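PDB 3QAV: Rho-class glutathione S-transferase from Laternula elliptica, which probably catalyses the conjugation of reduced glutathione to electrophilic compounds, as other cytosolic glutathione S-transferases do. Local coordinates for residues 57-62 against 76-81; 27-32 against 40-45; 215-220 against 224-229; 131-136 against 192-197; 81-86 against 99-104. One frame throughout, in Å; residues are numbered along the deposited sequence.

Contacts 1, 2 and 5 lie in the N-terminal thioredoxin-like domain; contact 4 lies in the helical C-terminal domain, and contact 3 spans the short helix 220-224 that follows helix 207-217. Contacts 1 and 2, with centres 12 Å apart, share the sheet: Tyr-30 and Thr-80 pair through their backbones, as do Trp-31 and Ile-57. Contact 5 takes up strand 80-83 at Phe-81, where contact 1 leaves it. Val-78 puts contact 1 in the glutathione site, and Val-41 of contact 2 lies about 4 Å from Ser-91 of that site, between side chains. Thr-225 of contact 3 packs on Leu-42 of contact 2. Contacts 4 and 5 are farthest apart, 31 Å between centres.

Contact 1: residues 57-62 against 76-81; sequences ISFSKK and GQVPTF
Ile-57 opens the loop after strand 53-56 and directs its side chain toward Val-78, with CG1 lying 4.3 Å from Val-78 CG2. Its CD1 also sits over the centre of the Phe-59 ring, about 4.0 Å above the plane, so that one aliphatic chain backs both the valine and the aromatic ring. Ser-58 OG takes weak hydrogen bonds from Ser-60 OG and Lys-61 N. Phe-59 carries the closest approach: with CG beside the backbone N and opposite the carbonyl carbon (chi1 -81°), the ring reaches forward, and its far end, CZ, meets Val-78 CG1 at 3.5 Å. CG1 arrives obliquely, from the same side of the ring as Ile-57 CD1. From Phe-59 to Lys-62 the chain folds into a type I beta turn, closed by Lys-62 N to Phe-59 O at 2.7 Å. Gln-77 and Val-78 both bind glutathione, and a cis peptide bond leads from Val-78 into Pro-79, the cis-proline signature of thioredoxin-like glutathione sites. Phe-59 thus borders the pocket, its side chain about 4 Å from that of Ser-35. Around the contact, Ile-57 pairs by backbone with Trp-31 of strand 28-31, Val-78 rests on Cys-38 of helix 36-47, and Pro-79 is wedged between that helix and Ile-94 of helix 91-101, just before strand 80-83 begins.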
# COMPACT_ATOMS: atom_id res chain seq x y z
N ILE A 57 13.27 15.36 -12.09
CA ILE A 57 13.11 14.85 -13.44
C ILE A 57 11.88 15.40 -14.13
O ILE A 57 11.04 16.04 -13.50
CB ILE A 57 13.06 13.29 -13.46
CG1 ILE A 57 11.84 12.75 -12.70
CG2 ILE A 57 14.33 12.74 -12.80
CD1 ILE A 57 10.53 12.77 -13.48
N SER A 58 11.78 15.17 -15.44
CA SER A 58 10.64 15.65 -16.21
C SER A 58 9.75 14.51 -16.67
O SER A 58 10.16 13.70 -17.50
CB SER A 58 11.10 16.43 -17.44
OG SER A 58 10.00 16.69 -18.30
N PHE A 59 8.54 14.44 -16.13
CA PHE A 59 7.62 13.39 -16.52
C PHE A 59 7.28 13.53 -18.00
O PHE A 59 7.39 12.57 -18.75
CB PHE A 59 6.34 13.45 -15.69
CG PHE A 59 6.46 12.82 -14.33
CD1 PHE A 59 6.75 11.47 -14.20
CD2 PHE A 59 6.26 13.57 -13.17
CE1 PHE A 59 6.82 10.86 -12.95
CE2 PHE A 59 6.33 12.98 -11.91
CZ PHE A 59 6.61 11.62 -11.80
N SER A 60 6.89 14.73 -18.42
CA SER A 60 6.51 14.95 -19.82
C SER A 60 7.63 14.60 -20.79
O SER A 60 7.37 14.31 -21.96
CB SER A 60 6.05 16.40 -20.03
OG SER A 60 7.07 17.33 -19.73
N LYS A 61 8.87 14.62 -20.32
CA LYS A 61 10.00 14.29 -21.16
C LYS A 61 10.52 12.87 -20.87
O LYS A 61 11.58 12.46 -21.34
CB LYS A 61 11.11 15.33 -20.96
CG LYS A 61 10.68 16.73 -21.37
CD LYS A 61 11.68 17.80 -20.92
CE LYS A 61 13.05 17.56 -21.53
NZ LYS A 61 12.97 17.54 -23.01
N LYS A 62 9.75 12.13 -20.07
CA LYS A 62 10.07 10.76 -19.71
C LYS A 62 11.45 10.52 -19.12
O LYS A 62 12.10 9.52 -19.44
CB LYS A 62 9.90 9.86 -20.94
CG LYS A 62 8.50 9.83 -21.51
CD LYS A 62 8.43 8.93 -22.73
CE LYS A 62 8.83 7.50 -22.39
NZ LYS A 62 7.90 6.87 -21.40
N GLY A 76 11.67 1.80 -13.56
CA GLY A 76 11.66 3.10 -14.21
C GLY A 76 10.59 3.99 -13.61
O GLY A 76 9.74 4.54 -14.31
N GLN A 77 10.62 4.12 -12.29
CA GLN A 77 9.65 4.96 -11.60
C GLN A 77 10.37 5.90 -10.66
O GLN A 77 11.57 5.76 -10.39
CB GLN A 77 8.68 4.12 -10.76
CG GLN A 77 7.95 3.04 -11.51
CD GLN A 77 6.88 2.39 -10.66
OE1 GLN A 77 7.14 1.93 -9.54
NE2 GLN A 77 5.66 2.35 -11.19
N VAL A 78 9.62 6.87 -10.17
CA VAL A 78 10.13 7.85 -9.24
C VAL A 78 9.12 7.82 -8.09
O VAL A 78 7.94 7.59 -8.31
CB VAL A 78 10.22 9.24 -9.93
CG1 VAL A 78 8.97 10.05 -9.69
CG2 VAL A 78 11.46 9.95 -9.49
N PRO A 79 9.57 8.05 -6.85
CA PRO A 79 10.94 8.36 -6.43
C PRO A 79 11.92 7.19 -6.42
O PRO A 79 11.55 6.04 -6.18
CB PRO A 79 10.75 8.92 -5.04
CG PRO A 79 9.67 8.02 -4.50
CD PRO A 79 8.68 8.03 -5.67
N THR A 80 13.17 7.51 -6.69
CA THR A 80 14.26 6.55 -6.64
C THR A 80 15.16 7.27 -5.64
O THR A 80 15.39 8.47 -5.75
CB THR A 80 14.96 6.38 -8.00
OG1 THR A 80 14.07 5.72 -8.90
CG2 THR A 80 16.22 5.54 -7.84
N PHE A 81 15.66 6.53 -4.67
CA PHE A 81 16.45 7.14 -3.61
C PHE A 81 17.71 6.36 -3.26
O PHE A 81 17.71 5.14 -3.27
CB PHE A 81 15.53 7.23 -2.38
CG PHE A 81 16.22 7.63 -1.11
CD1 PHE A 81 16.15 8.95 -0.65
CD2 PHE A 81 16.86 6.69 -0.32
CE1 PHE A 81 16.72 9.31 0.57
CE2 PHE A 81 17.43 7.04 0.90
CZ PHE A 81 17.36 8.35 1.34

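Contact 2: residues 27-32 against 40-45; sequences PFVYWG and KVLLVL
Leu-42 comes off helix 36-47 at about a right angle to the Trp-31 side chain and covers one face of the indole. Its CB packs against Thr-225 of the loop after helix 220-224. CG stands opposite the carbonyl carbon (chi1 -60°) and sends the two methyls forward to different places. CD1 lies almost exactly on the normal of the indole's six-membered ring, 3° off it and 3.5 Å from the centroid, a CH-pi contact. CD2 lies over the pyrrole ring on the same face, 3.9 Å from Trp-31 NE1, and also reaches Val-29 CG1 at 4.3 Å. Val-29 reaches residues one turn apart on the helix: CG1 meets Leu-45 CD1 at 4.2 Å and CG2 meets Val-41 CG1 at 4.3 Å. Trp-31 NE1 is hydrogen-bonded to Glu-54, a bond that restrains the rotation of the ring. A valine in place of Trp-31 would probably leave Leu-42 CD1 facing a gap and Glu-54 without its N-H partner. Strand and helix axes run nearly antiparallel (149°) at 10.3 Å, the packing of the first beta-alpha-beta unit in the thioredoxin-like domain of glutathione S-transferases.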
# COMPACT_ATOMS: atom_id res chain seq x y z
N PRO A 27 21.82 11.59 1.45
CA PRO A 27 20.73 11.07 0.63
C PRO A 27 20.60 11.82 -0.68
O PRO A 27 20.89 13.01 -0.76
CB PRO A 27 19.50 11.27 1.52
CG PRO A 27 20.06 11.11 2.89
CD PRO A 27 21.36 11.90 2.82
N PHE A 28 20.18 11.11 -1.72
CA PHE A 28 19.97 11.70 -3.03
C PHE A 28 18.62 11.18 -3.52
O PHE A 28 18.38 9.98 -3.50
CB PHE A 28 21.07 11.29 -4.01
CG PHE A 28 20.99 11.99 -5.34
CD1 PHE A 28 20.00 11.67 -6.25
CD2 PHE A 28 21.90 13.00 -5.65
CE1 PHE A 28 19.90 12.34 -7.47
CE2 PHE A 28 21.81 13.69 -6.87
CZ PHE A 28 20.80 13.36 -7.78
N VAL A 29 17.76 12.09 -3.96
CA VAL A 29 16.44 11.67 -4.41
C VAL A 29 16.03 12.16 -5.79
O VAL A 29 16.06 13.37 -6.07
CB VAL A 29 15.37 12.09 -3.39
CG1 VAL A 29 15.53 13.55 -3.03
CG2 VAL A 29 13.98 11.84 -3.95
N TYR A 30 15.66 11.21 -6.65
CA TYR A 30 15.18 11.52 -7.99
C TYR A 30 13.67 11.58 -7.81
O TYR A 30 13.08 10.64 -7.28
CB TYR A 30 15.50 10.40 -8.99
CG TYR A 30 16.97 10.17 -9.27
CD1 TYR A 30 17.74 9.39 -8.41
CD2 TYR A 30 17.57 10.70 -10.41
CE1 TYR A 30 19.09 9.15 -8.67
CE2 TYR A 30 18.92 10.47 -10.68
CZ TYR A 30 19.67 9.69 -9.81
OH TYR A 30 20.99 9.44 -10.09
N TRP A 31 13.05 12.67 -8.25
CA TRP A 31 11.61 12.81 -8.09
C TRP A 31 11.00 13.74 -9.13
O TRP A 31 11.70 14.49 -9.80
CB TRP A 31 11.28 13.33 -6.70
CG TRP A 31 11.84 14.69 -6.43
CD1 TRP A 31 13.11 15.00 -6.03
CD2 TRP A 31 11.13 15.93 -6.52
NE1 TRP A 31 13.24 16.35 -5.85
CE2 TRP A 31 12.04 16.95 -6.14
CE3 TRP A 31 9.83 16.29 -6.87
CZ2 TRP A 31 11.68 18.31 -6.11
CZ3 TRP A 31 9.47 17.63 -6.85
CH2 TRP A 31 10.39 18.62 -6.47
N GLY A 32 9.67 13.70 -9.22
CA GLY A 32 8.97 14.54 -10.18
C GLY A 32 7.84 15.34 -9.57
O GLY A 32 7.33 15.00 -8.50
N LYS A 40 5.78 12.60 -0.43
CA LYS A 40 5.93 11.92 0.85
C LYS A 40 7.40 11.95 1.28
O LYS A 40 7.72 12.31 2.42
CB LYS A 40 5.48 10.47 0.74
CG LYS A 40 3.97 10.25 0.72
CD LYS A 40 3.62 8.83 0.24
CE LYS A 40 4.20 7.75 1.16
NZ LYS A 40 3.91 6.35 0.67
N VAL A 41 8.27 11.55 0.36
CA VAL A 41 9.70 11.51 0.63
C VAL A 41 10.29 12.89 0.96
O VAL A 41 11.06 13.02 1.91
CB VAL A 41 10.46 10.88 -0.56
CG1 VAL A 41 11.96 10.92 -0.30
CG2 VAL A 41 10.02 9.42 -0.73
N LEU A 42 9.93 13.91 0.19
CA LEU A 42 10.46 15.25 0.43
C LEU A 42 10.01 15.78 1.79
O LEU A 42 10.78 16.46 2.48
CB LEU A 42 10.01 16.21 -0.68
CG LEU A 42 10.44 15.85 -2.11
CD1 LEU A 42 9.91 16.90 -3.08
CD2 LEU A 42 11.97 15.76 -2.19
N LEU A 43 8.77 15.48 2.16
CA LEU A 43 8.23 15.94 3.44
C LEU A 43 8.97 15.32 4.61
O LEU A 43 9.29 15.99 5.58
CB LEU A 43 6.74 15.61 3.54
CG LEU A 43 5.79 16.56 2.79
CD1 LEU A 43 4.35 16.15 3.06
CD2 LEU A 43 6.02 17.99 3.28
N VAL A 44 9.24 14.02 4.53
CA VAL A 44 9.97 13.35 5.60
C VAL A 44 11.36 13.96 5.75
O VAL A 44 11.80 14.25 6.85
CB VAL A 44 10.14 11.84 5.31
CG1 VAL A 44 11.09 11.21 6.33
CG2 VAL A 44 8.79 11.16 5.37
N LEU A 45 12.06 14.15 4.63
CA LEU A 45 13.39 14.74 4.65
C LEU A 45 13.38 16.15 5.25
O LEU A 45 14.21 16.48 6.10
CB LEU A 45 13.98 14.79 3.24
CG LEU A 45 14.40 13.47 2.59
CD1 LEU A 45 14.61 13.69 1.08
CD2 LEU A 45 15.67 12.94 3.26

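Contact 3: residues 215-220 against 224-229; sequences MMMDRP and KTMPPH
The carbonyl oxygen of Pro-220 is gripped twice. Lys-224 N donates to Pro-220 O at 3.0 Å with an N-H...O angle of 155°, the donor tilted 25° from the carbonyl plane. A water donates to the same oxygen, Pro-220 O, at 2.9 Å and accepts from Lys-224 NZ at 2.7 Å, so the lysine meets one acceptor both directly through its backbone and indirectly through its ammonium group. The lysine chain runs extended past the carbonyl, CG 3.1 Å from Pro-220 O, and bends only at its last torsion (chi4 58°), which brings NZ to the CB edge of the proline ring, 4.0 Å from Pro-220 CB. The second half of the contact is apolar. Met-217 and Met-226 are both bent at chi2 and chi3, and their side chains cross at about a right angle. The two CE methyls, Met-217 CE and Met-226 CE, meet at 3.4 Å, tighter than usual for carbons, while the sulfurs, Met-217 SD and Met-226 SD, stand 3.6 Å apart. Met-217 also rests on Phe-189 of helix 183-197. Beyond Lys-224, Thr-225 and Pro-227 lie on helix 36-47, carrying the tail onto the N-terminal domain. The Lys-224 to Pro-220 bond is the i+4 to i link of the short helix 220-224, which follows helix 207-217 and has Arg-219 at its N-cap.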
# COMPACT_ATOMS: atom_id res chain seq x y z
N MET A 215 -4.26 24.63 7.50
CA MET A 215 -3.19 24.61 8.48
C MET A 215 -1.91 24.06 7.87
O MET A 215 -0.84 24.66 7.98
CB MET A 215 -3.56 23.75 9.70
CG MET A 215 -2.34 23.33 10.51
SD MET A 215 -2.69 22.24 11.88
CE MET A 215 -2.91 20.66 11.02
N MET A 216 -2.04 22.91 7.23
CA MET A 216 -0.90 22.25 6.60
C MET A 216 -0.26 23.08 5.49
O MET A 216 0.96 23.09 5.35
CB MET A 216 -1.32 20.88 6.07
CG MET A 216 -1.65 19.87 7.16
SD MET A 216 -0.17 19.28 8.05
CE MET A 216 0.26 17.83 7.06
N MET A 217 -1.09 23.77 4.71
CA MET A 217 -0.59 24.62 3.62
C MET A 217 0.24 25.79 4.14
O MET A 217 0.95 26.43 3.37
CB MET A 217 -1.75 25.16 2.79
CG MET A 217 -2.23 24.21 1.73
SD MET A 217 -0.95 23.87 0.51
CE MET A 217 -1.07 25.35 -0.51
N ASP A 218 0.12 26.08 5.43
CA ASP A 218 0.88 27.17 6.02
C ASP A 218 2.14 26.63 6.72
O ASP A 218 2.99 27.40 7.15
CB ASP A 218 0.00 27.95 7.01
CG ASP A 218 -1.02 28.85 6.30
OD1 ASP A 218 -0.60 29.67 5.46
OD2 ASP A 218 -2.24 28.74 6.59
N ARG A 219 2.27 25.31 6.80
CA ARG A 219 3.43 24.69 7.41
C ARG A 219 4.63 24.88 6.47
O ARG A 219 4.59 24.46 5.31
CB ARG A 219 3.14 23.21 7.64
CG ARG A 219 4.04 22.51 8.63
CD ARG A 219 3.62 21.04 8.80
NE ARG A 219 4.57 20.31 9.62
CZ ARG A 219 4.58 20.33 10.95
NH1 ARG A 219 5.50 19.63 11.60
NH2 ARG A 219 3.67 21.02 11.61
N PRO A 220 5.71 25.52 6.96
CA PRO A 220 6.90 25.77 6.14
C PRO A 220 7.44 24.62 5.28
O PRO A 220 7.82 24.85 4.12
CB PRO A 220 7.92 26.28 7.16
CG PRO A 220 7.44 25.72 8.47
CD PRO A 220 5.95 25.88 8.36
N LYS A 224 7.61 24.57 1.15
CA LYS A 224 8.85 24.25 0.45
C LYS A 224 8.73 23.08 -0.53
O LYS A 224 9.51 22.98 -1.48
CB LYS A 224 9.95 23.90 1.46
CG LYS A 224 10.34 25.02 2.41
CD LYS A 224 11.54 24.61 3.26
CE LYS A 224 12.17 25.81 3.97
NZ LYS A 224 11.19 26.52 4.84
N THR A 225 7.76 22.21 -0.32
CA THR A 225 7.63 21.07 -1.21
C THR A 225 6.41 21.04 -2.13
O THR A 225 6.07 19.99 -2.65
CB THR A 225 7.67 19.77 -0.40
OG1 THR A 225 6.66 19.82 0.61
CG2 THR A 225 9.05 19.61 0.25
N MET A 226 5.76 22.18 -2.33
CA MET A 226 4.61 22.21 -3.23
C MET A 226 5.14 21.78 -4.60
O MET A 226 6.27 22.11 -4.97
CB MET A 226 4.02 23.62 -3.32
CG MET A 226 3.34 24.15 -2.04
SD MET A 226 1.89 23.20 -1.52
CE MET A 226 0.71 23.63 -2.80
N PRO A 227 4.34 21.01 -5.36
CA PRO A 227 4.76 20.56 -6.70
C PRO A 227 5.14 21.76 -7.56
O PRO A 227 4.30 22.61 -7.86
CB PRO A 227 3.51 19.85 -7.22
CG PRO A 227 2.92 19.27 -5.97
CD PRO A 227 3.05 20.41 -4.98
N PRO A 228 6.41 21.85 -7.97
CA PRO A 228 6.86 22.98 -8.79
C PRO A 228 6.05 23.39 -10.01
O PRO A 228 5.94 24.58 -10.29
CB PRO A 228 8.30 22.61 -9.15
CG PRO A 228 8.36 21.13 -8.93
CD PRO A 228 7.52 20.92 -7.71
N HIS A 229 5.46 22.43 -10.73
CA HIS A 229 4.71 22.79 -11.94
C HIS A 229 3.31 23.35 -11.75
O HIS A 229 2.72 23.86 -12.71
CB HIS A 229 4.66 21.61 -12.93
CG HIS A 229 3.51 20.67 -12.73
ND1 HIS A 229 3.54 19.62 -11.84
CD2 HIS A 229 2.30 20.61 -13.34
CE1 HIS A 229 2.41 18.95 -11.91
NE2 HIS A 229 1.64 19.52 -12.81
O HOH W 1 9.00 27.51 3.64

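Contact 4: residues 131-136 against 192-197; sequences NVMEFV and VALIVR
An apolar contact between two helical segments, Val-132 and Met-133 against Leu-194 and Ile-195, lies within the C-terminal domain. The backbones come nearest at Met-133 and Ile-195, whose CA atoms are 8.1 Å apart. Met-133 bridges the gap with its end: its chain bends at chi2 and chi3 and swings the thioether across to Leu-194. There the methyl Met-133 CE presses on Leu-194 CD2 at 3.4 Å, closer than carbons usually pack, and lies 3.9 Å from Leu-194 CG; the sulfur Met-133 SD stays farther back, 4.1 Å from Leu-194 CD2. Segment 192-197 ends helix 183-197, the central helix of the all-helical domain in the glutathione S-transferase fold, and segment 131-136 leads from helix 126-131 into helix 133-141. The second pair is looser. Val-132 CG1 stands opposite the backbone N (chi1 -178°), pointing across to Ile-195 CD1 at 4.2 Å, and the two side chains cross at about a right angle. Both residues are buried; Val-132 also packs on Leu-162 of helix 148-172 and Ile-195 on Ala-200. Leu-194, by contrast, is partly exposed, and its side chain lies about 8 Å from that of Ser-35 of the glutathione site.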
# COMPACT_ATOMS: atom_id res chain seq x y z
N ASN A 131 -10.81 5.06 -3.93
CA ASN A 131 -12.18 5.56 -3.88
C ASN A 131 -12.39 6.99 -4.35
O ASN A 131 -13.47 7.33 -4.83
CB ASN A 131 -12.74 5.39 -2.47
CG ASN A 131 -12.67 3.96 -1.98
OD1 ASN A 131 -12.86 3.02 -2.76
ND2 ASN A 131 -12.40 3.78 -0.69
N VAL A 132 -11.37 7.84 -4.23
CA VAL A 132 -11.53 9.22 -4.67
C VAL A 132 -10.94 9.51 -6.04
O VAL A 132 -11.62 10.06 -6.90
CB VAL A 132 -10.91 10.21 -3.66
CG1 VAL A 132 -11.14 11.63 -4.14
CG2 VAL A 132 -11.53 10.02 -2.30
N MET A 133 -9.68 9.14 -6.26
CA MET A 133 -9.05 9.41 -7.54
C MET A 133 -9.68 8.66 -8.72
O MET A 133 -9.45 9.02 -9.87
CB MET A 133 -7.55 9.11 -7.47
CG MET A 133 -6.80 9.91 -6.41
SD MET A 133 -7.34 11.64 -6.28
CE MET A 133 -6.59 12.36 -7.77
N GLU A 134 -10.46 7.63 -8.43
CA GLU A 134 -11.13 6.87 -9.48
C GLU A 134 -12.19 7.73 -10.16
O GLU A 134 -12.54 7.50 -11.32
CB GLU A 134 -11.78 5.61 -8.90
CG GLU A 134 -11.04 4.31 -9.23
CD GLU A 134 -11.21 3.89 -10.69
OE1 GLU A 134 -12.35 3.57 -11.09
OE2 GLU A 134 -10.21 3.89 -11.44
N PHE A 135 -12.70 8.71 -9.43
CA PHE A 135 -13.71 9.62 -9.96
C PHE A 135 -13.03 10.52 -10.98
O PHE A 135 -13.64 10.97 -11.94
CB PHE A 135 -14.31 10.45 -8.81
CG PHE A 135 -15.40 11.40 -9.23
CD1 PHE A 135 -15.17 12.77 -9.27
CD2 PHE A 135 -16.67 10.93 -9.56
CE1 PHE A 135 -16.18 13.66 -9.62
CE2 PHE A 135 -17.69 11.81 -9.92
CZ PHE A 135 -17.44 13.18 -9.95
N VAL A 136 -11.74 10.78 -10.75
CA VAL A 136 -10.95 11.61 -11.65
C VAL A 136 -10.44 10.72 -12.78
O VAL A 136 -10.29 11.16 -13.91
CB VAL A 136 -9.76 12.25 -10.92
CG1 VAL A 136 -8.86 12.99 -11.91
CG2 VAL A 136 -10.26 13.21 -9.85
N VAL A 192 -4.71 15.04 -0.07
CA VAL A 192 -5.69 16.11 0.08
C VAL A 192 -5.32 17.31 -0.82
O VAL A 192 -6.18 17.89 -1.47
CB VAL A 192 -5.81 16.58 1.55
CG1 VAL A 192 -6.80 17.74 1.65
CG2 VAL A 192 -6.29 15.42 2.42
N ALA A 193 -4.03 17.65 -0.86
CA ALA A 193 -3.56 18.76 -1.70
C ALA A 193 -3.89 18.49 -3.16
O ALA A 193 -4.27 19.40 -3.92
CB ALA A 193 -2.05 18.94 -1.53
N LEU A 194 -3.75 17.23 -3.56
CA LEU A 194 -4.04 16.81 -4.93
C LEU A 194 -5.54 17.00 -5.18
O LEU A 194 -5.94 17.48 -6.24
CB LEU A 194 -3.67 15.34 -5.10
CG LEU A 194 -3.77 14.72 -6.50
CD1 LEU A 194 -2.71 15.31 -7.41
CD2 LEU A 194 -3.58 13.21 -6.40
N ILE A 195 -6.35 16.62 -4.20
CA ILE A 195 -7.80 16.76 -4.31
C ILE A 195 -8.17 18.22 -4.53
O ILE A 195 -8.92 18.55 -5.45
CB ILE A 195 -8.51 16.23 -3.03
CG1 ILE A 195 -8.38 14.70 -2.97
CG2 ILE A 195 -9.98 16.64 -3.01
CD1 ILE A 195 -8.86 14.09 -1.66
N VAL A 196 -7.63 19.10 -3.70
CA VAL A 196 -7.89 20.53 -3.82
C VAL A 196 -7.37 21.01 -5.18
O VAL A 196 -8.02 21.82 -5.84
CB VAL A 196 -7.18 21.33 -2.70
CG1 VAL A 196 -7.32 22.82 -2.96
CG2 VAL A 196 -7.78 20.97 -1.35
N ARG A 197 -6.21 20.52 -5.59
CA ARG A 197 -5.63 20.90 -6.87
C ARG A 197 -6.62 20.65 -7.99
O ARG A 197 -6.75 21.46 -8.91
CB ARG A 197 -4.34 20.11 -7.13
CG ARG A 197 -3.86 20.10 -8.58
CD ARG A 197 -3.26 21.43 -9.03
NE ARG A 197 -2.69 21.32 -10.38
CZ ARG A 197 -2.17 22.33 -11.07
NH1 ARG A 197 -1.68 22.12 -12.29
NH2 ARG A 197 -2.12 23.56 -10.56

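Contact 5: residues 81-86 against 99-104; sequences FTDGDV and EEKYPK
Asp-83, which faces Tyr-102 across the contact, begins a type II' beta turn to Val-86, bonded both ways: Asp-83 N to Val-86 O at 2.9 Å and Val-86 N to Asp-83 O at 3.2 Å. Its CG is turned opposite its own backbone N (chi1 -172°), which carries the carboxylate out to the phenol. Tyr-102 OH donates to Asp-83 OD1 at 2.6 Å, on the syn side and 21° out of the carboxylate plane. OD1 sits at the ring edge near its plane, carboxylate and ring planes 16° apart, and takes a second hydrogen bond, with Tyr-97 OH. The turn joins strands 80-83 and 86-88, the hairpin of the thioredoxin-like domain, and helix 91-101 follows it; Tyr-102 is the first residue to leave the helical conformation. An alanine at Asp-83 would probably leave both tyrosine hydroxyls without their shared acceptor and the Tyr-102 ring less fixed. Lys-101 CG lies over one face of the Tyr-102 ring near its rim, 3.4 Å above the plane; Lys-101 NZ stays 6.0 Å from Asp-83 OD1, where its charge may still favour the ionised acid. Pro-27 packs on Asp-83 and Tyr-102, while Lys-101 touches Thr-112 of the second subunit.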
# COMPACT_ATOMS: atom_id res chain seq x y z
N PHE A 81 15.66 6.53 -4.67
CA PHE A 81 16.45 7.14 -3.61
C PHE A 81 17.71 6.36 -3.26
O PHE A 81 17.71 5.14 -3.27
CB PHE A 81 15.53 7.23 -2.38
CG PHE A 81 16.22 7.63 -1.11
CD1 PHE A 81 16.15 8.95 -0.65
CD2 PHE A 81 16.86 6.69 -0.32
CE1 PHE A 81 16.72 9.31 0.57
CE2 PHE A 81 17.43 7.04 0.90
CZ PHE A 81 17.36 8.35 1.34
N THR A 82 18.78 7.09 -2.97
CA THR A 82 20.04 6.49 -2.55
C THR A 82 20.55 7.24 -1.32
O THR A 82 20.23 8.41 -1.11
CB THR A 82 21.14 6.56 -3.63
OG1 THR A 82 21.56 7.91 -3.79
CG2 THR A 82 20.63 6.01 -4.95
N ASP A 83 21.33 6.54 -0.51
CA ASP A 83 21.92 7.13 0.69
C ASP A 83 23.19 6.34 0.96
O ASP A 83 23.17 5.32 1.66
CB ASP A 83 20.96 7.00 1.88
CG ASP A 83 21.44 7.77 3.10
OD1 ASP A 83 20.81 7.65 4.17
OD2 ASP A 83 22.45 8.49 2.98
N GLY A 84 24.29 6.81 0.38
CA GLY A 84 25.54 6.10 0.54
C GLY A 84 25.44 4.91 -0.39
O GLY A 84 25.27 5.07 -1.60
N ASP A 85 25.52 3.71 0.17
CA ASP A 85 25.43 2.50 -0.63
C ASP A 85 24.01 1.97 -0.63
O ASP A 85 23.64 1.14 -1.46
CB ASP A 85 26.38 1.44 -0.09
CG ASP A 85 27.83 1.89 -0.13
OD1 ASP A 85 28.31 2.24 -1.23
OD2 ASP A 85 28.48 1.90 0.94
N VAL A 86 23.20 2.46 0.30
CA VAL A 86 21.82 2.05 0.41
C VAL A 86 21.04 2.59 -0.79
O VAL A 86 21.23 3.73 -1.21
CB VAL A 86 21.17 2.60 1.70
CG1 VAL A 86 19.81 1.98 1.92
CG2 VAL A 86 22.08 2.34 2.89
N GLU A 99 13.09 7.22 8.79
CA GLU A 99 12.66 7.31 10.19
C GLU A 99 13.57 6.46 11.07
O GLU A 99 13.88 6.83 12.20
CB GLU A 99 11.21 6.83 10.33
CG GLU A 99 10.69 6.74 11.77
CD GLU A 99 10.61 8.10 12.45
OE1 GLU A 99 10.87 9.13 11.80
OE2 GLU A 99 10.27 8.13 13.65
N GLU A 100 14.02 5.33 10.53
CA GLU A 100 14.90 4.42 11.26
C GLU A 100 16.37 4.85 11.25
O GLU A 100 17.08 4.70 12.25
CB GLU A 100 14.78 3.00 10.70
CG GLU A 100 13.70 2.17 11.36
CD GLU A 100 13.57 0.79 10.73
OE1 GLU A 100 14.59 0.28 10.21
OE2 GLU A 100 12.46 0.22 10.76
N LYS A 101 16.83 5.39 10.13
CA LYS A 101 18.21 5.82 9.99
C LYS A 101 18.50 7.16 10.66
O LYS A 101 19.60 7.38 11.15
CB LYS A 101 18.59 5.90 8.51
CG LYS A 101 20.04 6.30 8.25
CD LYS A 101 21.01 5.24 8.74
CE LYS A 101 22.41 5.51 8.20
NZ LYS A 101 23.33 4.37 8.46
N TYR A 102 17.52 8.06 10.66
CA TYR A 102 17.69 9.38 11.26
C TYR A 102 16.60 9.57 12.31
O TYR A 102 15.58 10.20 12.06
CB TYR A 102 17.61 10.47 10.19
CG TYR A 102 18.55 10.26 9.02
CD1 TYR A 102 18.18 9.46 7.94
CD2 TYR A 102 19.81 10.86 9.00
CE1 TYR A 102 19.05 9.26 6.86
CE2 TYR A 102 20.69 10.66 7.93
CZ TYR A 102 20.30 9.86 6.86
OH TYR A 102 21.16 9.66 5.81
N PRO A 103 16.83 9.04 13.52
CA PRO A 103 15.87 9.12 14.62
C PRO A 103 15.82 10.45 15.38
O PRO A 103 15.00 10.61 16.28
CB PRO A 103 16.30 7.96 15.51
CG PRO A 103 17.79 8.02 15.39
CD PRO A 103 18.01 8.24 13.90
N LYS A 104 16.70 11.38 15.02
CA LYS A 104 16.75 12.67 15.70
C LYS A 104 15.39 13.36 15.86
O LYS A 104 15.01 13.78 16.96
CB LYS A 104 17.72 13.61 14.98
CG LYS A 104 17.70 15.05 15.47
CD LYS A 104 17.98 15.15 16.97
CE LYS A 104 17.91 16.59 17.44
NZ LYS A 104 18.88 17.45 16.71